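Local coordinates for ketol-acid reductoisomerase (NAD(+)) (uncultured archaeon GZfos26G2, PDB 4XDY), which catalyses the magnesium-dependent methyl migration and NADH-dependent reduction of (S)-2-acetolactate on the way to branched-chain amino acids, at residues D16-V21 and N41-E46; G45-L50 and L69-A74; V80-L85 and A107-H112. All blocks are in the same frame, centred on the assembly; numbering follows the deposited sequence.

Contact 1. Residues D16-V21 and N41-E46; sequences DKTIAV and NVVIGE. With NAI (1,4-dihydronicotinamide adenine dinucleotide), chain E.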
loop_
_atom_site.group_PDB
_atom_site.type_symbol
_atom_site.label_atom_id
_atom_site.label_comp_id
_atom_site.label_asym_id
_atom_site.label_seq_id
_atom_site.Cartn_x
_atom_site.Cartn_y
_atom_site.Cartn_z
ATOM N N ASP A 16 -38.290 4.531 4.088
ATOM C CA ASP A 16 -39.324 4.388 3.039
ATOM C C ASP A 16 -38.817 5.085 1.766
ATOM O O ASP A 16 -39.534 5.836 1.090
ATOM C CB ASP A 16 -40.626 4.983 3.525
ATOM C CG ASP A 16 -40.382 6.200 4.366
ATOM O OD1 ASP A 16 -39.378 6.906 4.073
ATOM O OD2 ASP A 16 -41.124 6.410 5.345
ATOM N N LYS A 17 -37.549 4.859 1.449
ATOM C CA LYS A 17 -37.060 5.408 0.213
ATOM C C LYS A 17 -36.457 4.252 -0.583
ATOM O O LYS A 17 -35.881 3.323 -0.018
ATOM C CB LYS A 17 -36.061 6.523 0.483
ATOM C CG LYS A 17 -36.772 7.837 0.641
ATOM C CD LYS A 17 -35.858 8.937 1.043
ATOM C CE LYS A 17 -36.655 10.192 1.355
ATOM N NZ LYS A 17 -37.124 10.932 0.172
ATOM N N THR A 18 -36.650 4.340 -1.880
ATOM C CA THR A 18 -35.994 3.451 -2.831
ATOM C C THR A 18 -34.827 4.228 -3.496
ATOM O O THR A 18 -35.001 5.371 -3.962
ATOM C CB THR A 18 -37.019 3.038 -3.887
ATOM O OG1 THR A 18 -38.004 2.231 -3.219
ATOM C CG2 THR A 18 -36.355 2.235 -5.023
ATOM N N ILE A 19 -33.698 3.566 -3.519
ATOM C CA ILE A 19 -32.497 4.090 -4.200
ATOM C C ILE A 19 -32.343 3.348 -5.536
ATOM O O ILE A 19 -32.182 2.085 -5.541
ATOM C CB ILE A 19 -31.204 3.809 -3.394
ATOM C CG1 ILE A 19 -31.337 4.077 -1.882
ATOM C CG2 ILE A 19 -29.983 4.501 -4.100
ATOM C CD1 ILE A 19 -31.700 5.457 -1.599
ATOM N N ALA A 20 -32.373 4.105 -6.608
ATOM C CA ALA A 20 -32.068 3.601 -7.948
ATOM C C ALA A 20 -30.583 3.816 -8.217
ATOM O O ALA A 20 -30.150 4.951 -8.352
ATOM C CB ALA A 20 -32.889 4.315 -8.981
ATOM N N VAL A 21 -29.843 2.731 -8.232
ATOM C CA VAL A 21 -28.378 2.784 -8.506
ATOM C C VAL A 21 -28.180 2.583 -9.992
ATOM O O VAL A 21 -28.476 1.492 -10.494
ATOM C CB VAL A 21 -27.615 1.759 -7.690
ATOM C CG1 VAL A 21 -26.144 1.679 -8.141
ATOM C CG2 VAL A 21 -27.700 2.081 -6.186
ATOM N N ASN A 41 -34.037 -0.449 0.346
ATOM C CA ASN A 41 -34.646 -0.887 -0.889
ATOM C C ASN A 41 -33.861 -0.320 -2.085
ATOM O O ASN A 41 -33.812 0.897 -2.278
ATOM C CB ASN A 41 -36.131 -0.443 -0.990
ATOM C CG ASN A 41 -36.890 -1.125 -2.159
ATOM O OD1 ASN A 41 -37.644 -0.492 -2.921
ATOM N ND2 ASN A 41 -36.716 -2.440 -2.266
ATOM N N VAL A 42 -33.266 -1.199 -2.906
ATOM C CA VAL A 42 -32.474 -0.750 -4.074
ATOM C C VAL A 42 -32.985 -1.316 -5.370
ATOM O O VAL A 42 -33.295 -2.526 -5.433
ATOM C CB VAL A 42 -30.993 -1.197 -3.938
ATOM C CG1 VAL A 42 -30.176 -0.776 -5.181
ATOM C CG2 VAL A 42 -30.393 -0.646 -2.658
ATOM N N VAL A 43 -33.008 -0.506 -6.423
ATOM C CA VAL A 43 -33.199 -1.044 -7.762
ATOM C C VAL A 43 -32.020 -0.638 -8.617
ATOM O O VAL A 43 -31.405 0.417 -8.317
ATOM C CB VAL A 43 -34.545 -0.651 -8.389
ATOM C CG1 VAL A 43 -35.655 -1.124 -7.438
ATOM C CG2 VAL A 43 -34.650 0.822 -8.670
ATOM N N ILE A 44 -31.621 -1.548 -9.502
ATOM C CA ILE A 44 -30.512 -1.270 -10.470
ATOM C C ILE A 44 -31.050 -0.761 -11.765
ATOM O O ILE A 44 -31.916 -1.396 -12.393
ATOM C CB ILE A 44 -29.622 -2.493 -10.707
ATOM C CG1 ILE A 44 -29.146 -3.079 -9.384
ATOM C CG2 ILE A 44 -28.442 -2.126 -11.618
ATOM C CD1 ILE A 44 -28.361 -2.079 -8.488
ATOM N N GLY A 45 -30.539 0.376 -12.189
ATOM C CA GLY A 45 -30.688 0.893 -13.558
ATOM C C GLY A 45 -29.446 0.478 -14.361
ATOM O O GLY A 45 -28.323 0.843 -14.012
ATOM N N GLU A 46 -29.652 -0.309 -15.430
ATOM C CA GLU A 46 -28.543 -0.741 -16.278
ATOM C C GLU A 46 -28.995 -0.838 -17.698
ATOM O O GLU A 46 -30.157 -0.527 -17.994
ATOM C CB GLU A 46 -27.928 -2.053 -15.770
ATOM C CG GLU A 46 -26.603 -1.870 -15.033
ATOM C CD GLU A 46 -25.397 -1.441 -15.887
ATOM O OE1 GLU A 46 -25.558 -1.172 -17.077
ATOM O OE2 GLU A 46 -24.267 -1.237 -15.295
HETATM P PA NAI E . -17.798 1.909 -14.094
HETATM O O1A NAI E . -16.750 2.366 -15.120
HETATM O O2A NAI E . -17.547 0.722 -13.271
HETATM O O5B NAI E . -19.199 1.924 -14.890
HETATM C C5B NAI E . -20.406 1.426 -14.244
HETATM C C4B NAI E . -21.220 0.605 -15.290
HETATM O O4B NAI E . -21.655 1.557 -16.255
HETATM C C3B NAI E . -20.480 -0.484 -16.111
HETATM O O3B NAI E . -20.323 -1.628 -15.271
HETATM C C2B NAI E . -21.386 -0.646 -17.313
HETATM O O2B NAI E . -22.376 -1.629 -17.001
HETATM C C1B NAI E . -22.018 0.765 -17.415
HETATM N N9A NAI E . -21.545 1.466 -18.597
HETATM C C8A NAI E . -20.197 1.537 -18.966
HETATM N N7A NAI E . -20.094 2.237 -20.088
HETATM C C5A NAI E . -21.356 2.582 -20.455
HETATM C C6A NAI E . -21.941 3.295 -21.575
HETATM N N6A NAI E . -21.187 3.796 -22.564
HETATM N N1A NAI E . -23.282 3.513 -21.613
HETATM C C2A NAI E . -24.084 3.006 -20.653
HETATM N N3A NAI E . -23.653 2.343 -19.594
HETATM C C4A NAI E . -22.300 2.088 -19.454
HETATM O O3 NAI E . -18.054 3.235 -13.079
HETATM P PN NAI E . -17.220 3.452 -11.655
HETATM O O1N NAI E . -15.727 3.392 -11.912
HETATM O O2N NAI E . -17.825 2.523 -10.689
HETATM O O5D NAI E . -17.554 4.991 -11.502
HETATM C C5D NAI E . -18.890 5.379 -11.035
HETATM C C4D NAI E . -18.861 6.796 -10.357
HETATM O O4D NAI E . -18.167 6.555 -9.116
HETATM C C3D NAI E . -18.046 7.860 -11.067
HETATM O O3D NAI E . -18.635 9.149 -10.855
HETATM C C2D NAI E . -16.644 7.820 -10.416
HETATM O O2D NAI E . -15.856 9.004 -10.521
HETATM C C1D NAI E . -17.031 7.493 -8.989
HETATM N N1N NAI E . -16.049 6.847 -8.112
HETATM C C2N NAI E . -15.496 5.683 -8.513
HETATM C C3N NAI E . -14.607 5.032 -7.733
HETATM C C7N NAI E . -14.122 3.750 -8.144
HETATM O O7N NAI E . -14.088 3.283 -9.325
HETATM N N7N NAI E . -13.909 2.935 -7.141
HETATM C C4N NAI E . -14.278 5.604 -6.444
HETATM C C5N NAI E . -15.066 6.711 -5.994
HETATM C C6N NAI E . -15.908 7.313 -6.874
HETATM O O HOH W 1 -35.465 1.510 1.843
#
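Thr18 and Asn41 meet across two parallel strands, their side chains lying alongside each other and pointing the same way. Following Asn41 outward, CB packs at 3.9 Å from Lys17 O. The amide carbon CG lies 3.7 Å from Thr18 OG1, and Asn41 OD1 accepts the hydrogen bond from Thr18 OG1 at 2.8 Å. The donor sits in the amide plane on a lone pair of OD1, at a C=O...O angle of 130°. Two torsions bring the groups together: Asn41 CG is anti to its backbone N (chi1 -169°), while Thr18 OG1 stands anti to its own carbonyl carbon. Beside this pair, a water donates to Lys17 O and accepts from Asn41 N, linking the two backbones through one solvent molecule.

Beyond it the backbones join in a regular parallel ladder: Ile19 N to Asn41 O, Val43 N to Ile19 O, Val21 N to Val43 O, and Gly45 N to Val21 O at 2.9 Å. The short strand axes approach to 4.6 Å and are twisted by 24°. On one face Ala20 CB rests 3.9 Å from Val43 CG2. On the other, Val21 CG2 meets Val42 CG1 at an oblique crossing, also at 3.9 Å, and Val21 CB is 4.0 Å from Ile44 CD1. Helix 26-37 covers this second face, with Leu35 against Val42 and Ala32 against Ile44.

Parallel pairing of strands 18-22 and 41-50 with helix 26-37 between them in the chain is the beta-alpha-beta crossover that opens a Rossmann fold. Consistent with that assignment, the second strand leads directly to Glu46, an NAD-binding residue.

Contact 2. Residues G45-L50 and L69-A74; sequences GETEIL and LPIDKA. With NAI (1,4-dihydronicotinamide adenine dinucleotide), chain E.
Gly45 and Leu69 form a parallel bridge in which Glu46 N donates to Leu69 O at 2.9 Å, with an N-H...O angle of 164°, before the chains part. Having no side chain, Gly45 lets helix 71-77 come down on the strand: Ala74 CB lies only 3.4 Å from Gly45 CA. Ile71 runs along the same backbone, its CG1 at 3.8 Å from Gly45 C and its CD1 reaching Thr47 OG1. Where the strands separate, a water donates to Glu46 O and Thr47 OG1 and accepts from Ile71 N at 3.1 Å. It thereby serves an amide of the first helical turn, just after Pro70 at the N-cap position.

The Glu46 side chain leaves the backbone away from Leu69-Ala74, and with the bend at chi2 (-69°) its carboxylate reaches the cofactor. Thr47 N binds OE1 at 2.9 Å on the anti lone pair, which helps fix the carboxylate's rotation. OE2 accepts from the adenosine ribose hydroxyl O2B of the dinucleotide at 2.6 Å and from Tyr24 N. Further along, Leu50 CD1 packs 3.6 Å from adenine atom C4A.

The short bond sets an acidic acceptor against the hydroxyl that in NADP carries the 2'-phosphate. A carboxylate there would probably disfavour that phosphate by charge and bulk, in keeping with the enzyme's preference for NADH.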
loop_
_atom_site.group_PDB
_atom_site.type_symbol
_atom_site.label_atom_id
_atom_site.label_comp_id
_atom_site.label_asym_id
_atom_site.label_seq_id
_atom_site.Cartn_x
_atom_site.Cartn_y
_atom_site.Cartn_z
ATOM N N GLY A 45 -30.539 0.376 -12.189
ATOM C CA GLY A 45 -30.688 0.893 -13.558
ATOM C C GLY A 45 -29.446 0.478 -14.361
ATOM O O GLY A 45 -28.323 0.843 -14.012
ATOM N N GLU A 46 -29.652 -0.309 -15.430
ATOM C CA GLU A 46 -28.543 -0.741 -16.278
ATOM C C GLU A 46 -28.995 -0.838 -17.698
ATOM O O GLU A 46 -30.157 -0.527 -17.994
ATOM C CB GLU A 46 -27.928 -2.053 -15.770
ATOM C CG GLU A 46 -26.603 -1.870 -15.033
ATOM C CD GLU A 46 -25.397 -1.441 -15.887
ATOM O OE1 GLU A 46 -25.558 -1.172 -17.077
ATOM O OE2 GLU A 46 -24.267 -1.237 -15.295
ATOM N N THR A 47 -28.034 -1.141 -18.577
ATOM C CA THR A 47 -28.269 -1.273 -19.985
ATOM C C THR A 47 -27.912 -2.713 -20.412
ATOM O O THR A 47 -26.804 -3.192 -20.195
ATOM C CB THR A 47 -27.433 -0.269 -20.769
ATOM O OG1 THR A 47 -27.671 1.057 -20.256
ATOM C CG2 THR A 47 -27.827 -0.309 -22.261
ATOM N N GLU A 48 -28.892 -3.393 -20.991
ATOM C CA GLU A 48 -28.812 -4.817 -21.246
ATOM C C GLU A 48 -27.727 -5.155 -22.279
ATOM O O GLU A 48 -26.973 -6.109 -22.096
ATOM C CB GLU A 48 -30.178 -5.356 -21.685
ATOM C CG GLU A 48 -30.212 -6.872 -21.732
ATOM C CD GLU A 48 -31.640 -7.409 -21.860
ATOM O OE1 GLU A 48 -31.906 -8.585 -21.564
ATOM O OE2 GLU A 48 -32.507 -6.640 -22.251
ATOM N N ILE A 49 -27.640 -4.354 -23.319
ATOM C CA ILE A 49 -26.695 -4.538 -24.403
ATOM C C ILE A 49 -25.812 -3.316 -24.474
ATOM O O ILE A 49 -26.323 -2.213 -24.574
ATOM C CB ILE A 49 -27.409 -4.633 -25.804
ATOM C CG1 ILE A 49 -28.498 -5.718 -25.776
ATOM C CG2 ILE A 49 -26.395 -4.849 -26.941
ATOM C CD1 ILE A 49 -28.025 -7.042 -25.235
ATOM N N LEU A 50 -24.496 -3.525 -24.457
ATOM C CA LEU A 50 -23.552 -2.458 -24.690
ATOM C C LEU A 50 -22.566 -2.881 -25.799
ATOM O O LEU A 50 -22.083 -4.012 -25.752
ATOM C CB LEU A 50 -22.800 -2.176 -23.368
ATOM C CG LEU A 50 -23.438 -1.162 -22.406
ATOM C CD1 LEU A 50 -22.424 -0.960 -21.279
ATOM C CD2 LEU A 50 -23.790 0.181 -23.059
ATOM N N LEU A 69 -33.593 -2.869 -14.098
ATOM C CA LEU A 69 -34.391 -2.215 -15.066
ATOM C C LEU A 69 -33.533 -1.424 -15.982
ATOM O O LEU A 69 -32.436 -1.017 -15.564
ATOM C CB LEU A 69 -35.349 -1.243 -14.359
ATOM C CG LEU A 69 -36.238 -1.837 -13.247
ATOM C CD1 LEU A 69 -36.967 -0.796 -12.414
ATOM C CD2 LEU A 69 -37.248 -2.758 -13.890
ATOM N N PRO A 70 -34.084 -1.037 -17.142
ATOM C CA PRO A 70 -33.502 0.001 -17.936
ATOM C C PRO A 70 -33.398 1.278 -17.106
ATOM O O PRO A 70 -34.189 1.495 -16.172
ATOM C CB PRO A 70 -34.487 0.200 -19.114
ATOM C CG PRO A 70 -35.373 -1.017 -19.108
ATOM C CD PRO A 70 -35.366 -1.553 -17.723
ATOM N N ILE A 71 -32.416 2.110 -17.433
ATOM C CA ILE A 71 -32.169 3.325 -16.646
ATOM C C ILE A 71 -33.415 4.214 -16.532
ATOM O O ILE A 71 -33.713 4.728 -15.425
ATOM C CB ILE A 71 -30.932 4.116 -17.191
ATOM C CG1 ILE A 71 -29.675 3.250 -16.995
ATOM C CG2 ILE A 71 -30.826 5.502 -16.570
ATOM C CD1 ILE A 71 -28.411 3.773 -17.635
ATOM N N ASP A 72 -34.124 4.445 -17.634
ATOM C CA ASP A 72 -35.350 5.249 -17.545
ATOM C C ASP A 72 -36.411 4.737 -16.539
ATOM O O ASP A 72 -36.932 5.523 -15.723
ATOM C CB ASP A 72 -35.929 5.555 -18.901
ATOM C CG ASP A 72 -36.473 4.329 -19.627
ATOM O OD1 ASP A 72 -36.308 3.169 -19.183
ATOM O OD2 ASP A 72 -37.084 4.600 -20.669
ATOM N N LYS A 73 -36.670 3.445 -16.537
ATOM C CA LYS A 73 -37.631 2.862 -15.559
ATOM C C LYS A 73 -37.074 2.872 -14.146
ATOM O O LYS A 73 -37.793 2.987 -13.180
ATOM C CB LYS A 73 -37.978 1.382 -15.872
ATOM C CG LYS A 73 -38.525 1.041 -17.257
ATOM C CD LYS A 73 -39.455 2.113 -17.761
ATOM C CE LYS A 73 -40.230 1.619 -18.985
ATOM N NZ LYS A 73 -41.382 2.539 -19.157
ATOM N N ALA A 74 -35.774 2.697 -14.006
ATOM C CA ALA A 74 -35.162 2.773 -12.699
ATOM C C ALA A 74 -35.264 4.174 -12.121
ATOM O O ALA A 74 -35.513 4.329 -10.922
ATOM C CB ALA A 74 -33.702 2.321 -12.775
HETATM P PA NAI E . -17.798 1.909 -14.094
HETATM O O1A NAI E . -16.750 2.366 -15.120
HETATM O O2A NAI E . -17.547 0.722 -13.271
HETATM O O5B NAI E . -19.199 1.924 -14.890
HETATM C C5B NAI E . -20.406 1.426 -14.244
HETATM C C4B NAI E . -21.220 0.605 -15.290
HETATM O O4B NAI E . -21.655 1.557 -16.255
HETATM C C3B NAI E . -20.480 -0.484 -16.111
HETATM O O3B NAI E . -20.323 -1.628 -15.271
HETATM C C2B NAI E . -21.386 -0.646 -17.313
HETATM O O2B NAI E . -22.376 -1.629 -17.001
HETATM C C1B NAI E . -22.018 0.765 -17.415
HETATM N N9A NAI E . -21.545 1.466 -18.597
HETATM C C8A NAI E . -20.197 1.537 -18.966
HETATM N N7A NAI E . -20.094 2.237 -20.088
HETATM C C5A NAI E . -21.356 2.582 -20.455
HETATM C C6A NAI E . -21.941 3.295 -21.575
HETATM N N6A NAI E . -21.187 3.796 -22.564
HETATM N N1A NAI E . -23.282 3.513 -21.613
HETATM C C2A NAI E . -24.084 3.006 -20.653
HETATM N N3A NAI E . -23.653 2.343 -19.594
HETATM C C4A NAI E . -22.300 2.088 -19.454
HETATM O O3 NAI E . -18.054 3.235 -13.079
HETATM P PN NAI E . -17.220 3.452 -11.655
HETATM O O1N NAI E . -15.727 3.392 -11.912
HETATM O O2N NAI E . -17.825 2.523 -10.689
HETATM O O5D NAI E . -17.554 4.991 -11.502
HETATM C C5D NAI E . -18.890 5.379 -11.035
HETATM C C4D NAI E . -18.861 6.796 -10.357
HETATM O O4D NAI E . -18.167 6.555 -9.116
HETATM C C3D NAI E . -18.046 7.860 -11.067
HETATM O O3D NAI E . -18.635 9.149 -10.855
HETATM C C2D NAI E . -16.644 7.820 -10.416
HETATM O O2D NAI E . -15.856 9.004 -10.521
HETATM C C1D NAI E . -17.031 7.493 -8.989
HETATM N N1N NAI E . -16.049 6.847 -8.112
HETATM C C2N NAI E . -15.496 5.683 -8.513
HETATM C C3N NAI E . -14.607 5.032 -7.733
HETATM C C7N NAI E . -14.122 3.750 -8.144
HETATM O O7N NAI E . -14.088 3.283 -9.325
HETATM N N7N NAI E . -13.909 2.935 -7.141
HETATM C C4N NAI E . -14.278 5.604 -6.444
HETATM C C5N NAI E . -15.066 6.711 -5.994
HETATM C C6N NAI E . -15.908 7.313 -6.874
HETATM O O HOH W 2 -30.638 1.950 -19.954
#

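Contact 3. Residues V80-L85 and A107-H112; sequences VVHILL and ALCFSH. With NAI (1,4-dihydronicotinamide adenine dinucleotide), chain E.
Ala107 meets Val80 where strands 80-83 and 107-110 begin to pair, the two ends of a beta-alpha-beta unit of the Rossmann fold whose connection carries helix 90-98. Ala107 O accepts from Val81 N at 2.8 Å in a nearly straight bond (N-H...O 172°), and its CB lies near Val80 CG2. Leu108 projects onto the opposite face of the sheet. With CG anti to the backbone N (chi1 -168°), it carries CD1 to within 3.6 Å of Ile83 CD1, the two chains crossing at a slant.

Cys109 bonds through both its own N and its own O: the N donates to Val81 O at 2.9 Å and the O accepts from Ile83 N. Its SG approaches the His82 ring obliquely, 4.0 Å from the centroid and 34° off the normal. SG is close to His82 ND1, yet that nitrogen has no hydrogen-bond partner in the model despite its burial. Leu84 CG stands over the centre of one face of the ring, so the imidazole is packed by both leucine and sulfur. Phe110 lies side by side with Ile83, CE2 at 4.0 Å from Ile83 CD1.

Ser111 OG sits at the edge of the His82 ring, 3.3 Å from CE1, while its polar bonds go outside the pair, to Val132 O and Gln31 OE1. Here the strands have parted: Ile83 O and Ser111 N lie too far apart to bond directly; a water donates to Ile83 O and accepts from Ser111 N. His112, the predicted active-site residue, has ND1 bonded to Glu191 OE1, and its CB lies 3.4 Å from cofactor atom O2D. The same ribose is held by the bridging water, whose oxygen is 2.7 Å from O3D of the dinucleotide.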
loop_
_atom_site.group_PDB
_atom_site.type_symbol
_atom_site.label_atom_id
_atom_site.label_comp_id
_atom_site.label_asym_id
_atom_site.label_seq_id
_atom_site.Cartn_x
_atom_site.Cartn_y
_atom_site.Cartn_z
ATOM N N VAL A 80 -34.238 8.274 -4.764
ATOM C CA VAL A 80 -32.853 8.736 -4.956
ATOM C C VAL A 80 -32.362 8.105 -6.247
ATOM O O VAL A 80 -32.456 6.915 -6.412
ATOM C CB VAL A 80 -31.922 8.361 -3.777
ATOM C CG1 VAL A 80 -30.515 8.933 -4.025
ATOM C CG2 VAL A 80 -32.466 8.933 -2.484
ATOM N N VAL A 81 -31.899 8.951 -7.165
ATOM C CA VAL A 81 -31.371 8.468 -8.447
ATOM C C VAL A 81 -29.838 8.664 -8.379
ATOM O O VAL A 81 -29.381 9.782 -8.406
ATOM C CB VAL A 81 -31.952 9.230 -9.613
ATOM C CG1 VAL A 81 -31.309 8.803 -10.939
ATOM C CG2 VAL A 81 -33.470 8.982 -9.714
ATOM N N HIS A 82 -29.144 7.561 -8.149
ATOM C CA HIS A 82 -27.747 7.639 -7.735
ATOM C C HIS A 82 -26.885 7.183 -8.919
ATOM O O HIS A 82 -26.916 5.991 -9.282
ATOM C CB HIS A 82 -27.562 6.747 -6.546
ATOM C CG HIS A 82 -26.189 6.761 -5.955
ATOM N ND1 HIS A 82 -25.313 7.796 -6.135
ATOM C CD2 HIS A 82 -25.562 5.892 -5.131
ATOM C CE1 HIS A 82 -24.206 7.567 -5.455
ATOM N NE2 HIS A 82 -24.321 6.416 -4.858
ATOM N N ILE A 83 -26.171 8.141 -9.490
ATOM C CA ILE A 83 -25.483 7.986 -10.792
ATOM C C ILE A 83 -24.100 7.405 -10.512
ATOM O O ILE A 83 -23.229 8.118 -10.027
ATOM C CB ILE A 83 -25.486 9.276 -11.579
ATOM C CG1 ILE A 83 -26.942 9.628 -11.983
ATOM C CG2 ILE A 83 -24.696 9.111 -12.889
ATOM C CD1 ILE A 83 -27.108 10.958 -12.617
ATOM N N LEU A 84 -23.954 6.107 -10.795
ATOM C CA LEU A 84 -22.663 5.403 -10.651
ATOM C C LEU A 84 -22.208 4.804 -12.006
ATOM O O LEU A 84 -21.619 3.761 -12.058
ATOM C CB LEU A 84 -22.694 4.406 -9.518
ATOM C CG LEU A 84 -22.888 4.959 -8.108
ATOM C CD1 LEU A 84 -23.015 3.884 -7.048
ATOM C CD2 LEU A 84 -21.784 5.950 -7.752
ATOM N N LEU A 85 -22.460 5.592 -13.048
ATOM C CA LEU A 85 -21.966 5.355 -14.350
ATOM C C LEU A 85 -20.588 6.044 -14.509
ATOM O O LEU A 85 -20.286 6.989 -13.819
ATOM C CB LEU A 85 -22.954 5.911 -15.363
ATOM C CG LEU A 85 -24.312 5.214 -15.418
ATOM C CD1 LEU A 85 -25.354 6.104 -16.068
ATOM C CD2 LEU A 85 -24.236 3.914 -16.155
ATOM N N ALA A 107 -34.141 13.070 -5.251
ATOM C CA ALA A 107 -32.739 13.491 -5.039
ATOM C C ALA A 107 -31.884 12.839 -6.149
ATOM O O ALA A 107 -32.040 11.640 -6.441
ATOM C CB ALA A 107 -32.259 13.045 -3.685
ATOM N N LEU A 108 -31.103 13.658 -6.809
ATOM C CA LEU A 108 -30.035 13.207 -7.755
ATOM C C LEU A 108 -28.735 13.158 -6.984
ATOM O O LEU A 108 -28.273 14.178 -6.438
ATOM C CB LEU A 108 -29.973 14.232 -8.855
ATOM C CG LEU A 108 -29.151 13.856 -10.129
ATOM C CD1 LEU A 108 -29.743 12.676 -10.894
ATOM C CD2 LEU A 108 -28.951 15.071 -11.029
ATOM N N CYS A 109 -28.104 11.987 -6.991
ATOM C CA CYS A 109 -26.930 11.740 -6.182
ATOM C C CYS A 109 -25.783 11.243 -7.101
ATOM O O CYS A 109 -26.033 10.682 -8.182
ATOM C CB CYS A 109 -27.251 10.735 -5.131
ATOM S SG CYS A 109 -26.089 10.415 -3.828
ATOM N N PHE A 110 -24.572 11.502 -6.641
ATOM C CA PHE A 110 -23.310 11.188 -7.387
ATOM C C PHE A 110 -22.339 10.655 -6.346
ATOM O O PHE A 110 -22.500 10.911 -5.115
ATOM C CB PHE A 110 -22.699 12.385 -8.006
ATOM C CG PHE A 110 -23.537 13.014 -9.086
ATOM C CD1 PHE A 110 -24.556 13.920 -8.751
ATOM C CD2 PHE A 110 -23.361 12.668 -10.391
ATOM C CE1 PHE A 110 -25.318 14.514 -9.743
ATOM C CE2 PHE A 110 -24.117 13.246 -11.398
ATOM C CZ PHE A 110 -25.083 14.180 -11.085
ATOM N N SER A 111 -21.269 9.994 -6.805
ATOM C CA SER A 111 -20.164 9.684 -5.920
ATOM C C SER A 111 -18.867 10.361 -6.309
ATOM O O SER A 111 -17.841 10.058 -5.722
ATOM C CB SER A 111 -19.946 8.208 -5.730
ATOM O OG SER A 111 -20.975 7.618 -4.925
ATOM N N HIS A 112 -18.945 11.341 -7.196
ATOM C CA HIS A 112 -17.823 12.206 -7.540
ATOM C C HIS A 112 -18.480 13.466 -8.058
ATOM O O HIS A 112 -19.450 13.370 -8.876
ATOM C CB HIS A 112 -17.008 11.551 -8.659
ATOM C CG HIS A 112 -15.800 12.319 -9.088
ATOM N ND1 HIS A 112 -15.004 13.109 -8.240
ATOM C CD2 HIS A 112 -15.237 12.407 -10.326
ATOM C CE1 HIS A 112 -13.970 13.571 -8.948
ATOM N NE2 HIS A 112 -14.093 13.149 -10.208
HETATM P PA NAI E . -17.798 1.909 -14.094
HETATM O O1A NAI E . -16.750 2.366 -15.120
HETATM O O2A NAI E . -17.547 0.722 -13.271
HETATM O O5B NAI E . -19.199 1.924 -14.890
HETATM C C5B NAI E . -20.406 1.426 -14.244
HETATM C C4B NAI E . -21.220 0.605 -15.290
HETATM O O4B NAI E . -21.655 1.557 -16.255
HETATM C C3B NAI E . -20.480 -0.484 -16.111
HETATM O O3B NAI E . -20.323 -1.628 -15.271
HETATM C C2B NAI E . -21.386 -0.646 -17.313
HETATM O O2B NAI E . -22.376 -1.629 -17.001
HETATM C C1B NAI E . -22.018 0.765 -17.415
HETATM N N9A NAI E . -21.545 1.466 -18.597
HETATM C C8A NAI E . -20.197 1.537 -18.966
HETATM N N7A NAI E . -20.094 2.237 -20.088
HETATM C C5A NAI E . -21.356 2.582 -20.455
HETATM C C6A NAI E . -21.941 3.295 -21.575
HETATM N N6A NAI E . -21.187 3.796 -22.564
HETATM N N1A NAI E . -23.282 3.513 -21.613
HETATM C C2A NAI E . -24.084 3.006 -20.653
HETATM N N3A NAI E . -23.653 2.343 -19.594
HETATM C C4A NAI E . -22.300 2.088 -19.454
HETATM O O3 NAI E . -18.054 3.235 -13.079
HETATM P PN NAI E . -17.220 3.452 -11.655
HETATM O O1N NAI E . -15.727 3.392 -11.912
HETATM O O2N NAI E . -17.825 2.523 -10.689
HETATM O O5D NAI E . -17.554 4.991 -11.502
HETATM C C5D NAI E . -18.890 5.379 -11.035
HETATM C C4D NAI E . -18.861 6.796 -10.357
HETATM O O4D NAI E . -18.167 6.555 -9.116
HETATM C C3D NAI E . -18.046 7.860 -11.067
HETATM O O3D NAI E . -18.635 9.149 -10.855
HETATM C C2D NAI E . -16.644 7.820 -10.416
HETATM O O2D NAI E . -15.856 9.004 -10.521
HETATM C C1D NAI E . -17.031 7.493 -8.989
HETATM N N1N NAI E . -16.049 6.847 -8.112
HETATM C C2N NAI E . -15.496 5.683 -8.513
HETATM C C3N NAI E . -14.607 5.032 -7.733
HETATM C C7N NAI E . -14.122 3.750 -8.144
HETATM O O7N NAI E . -14.088 3.283 -9.325
HETATM N N7N NAI E . -13.909 2.935 -7.141
HETATM C C4N NAI E . -14.278 5.604 -6.444
HETATM C C5N NAI E . -15.066 6.711 -5.994
HETATM C C6N NAI E . -15.908 7.313 -6.874
HETATM O O HOH W 3 -20.989 9.719 -9.574
#

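Overall arrangement
From the N terminus, contact 1 closes the first loop, carrying helix 26-37 between strands 18-22 and 41-50. Contact 2 starts on Gly45 and Glu46, where contact 1 ends, and closes the next loop, which holds strand 53-54 and helix 56-63. Contact 3 follows in series and closes the loop containing helix 90-98; none of the three loops lies within another or crosses it. In space the order differs: among these contacts' strands it is 67-70, 41-50, 18-22, 80-83, 107-110. Strand 18-22 stands in the middle of the five, with Ala20 bonded through its N and O to Val80 and His82. Ile71 against Leu85 adds packing between contacts 2 and 3, and all three reach the dinucleotide.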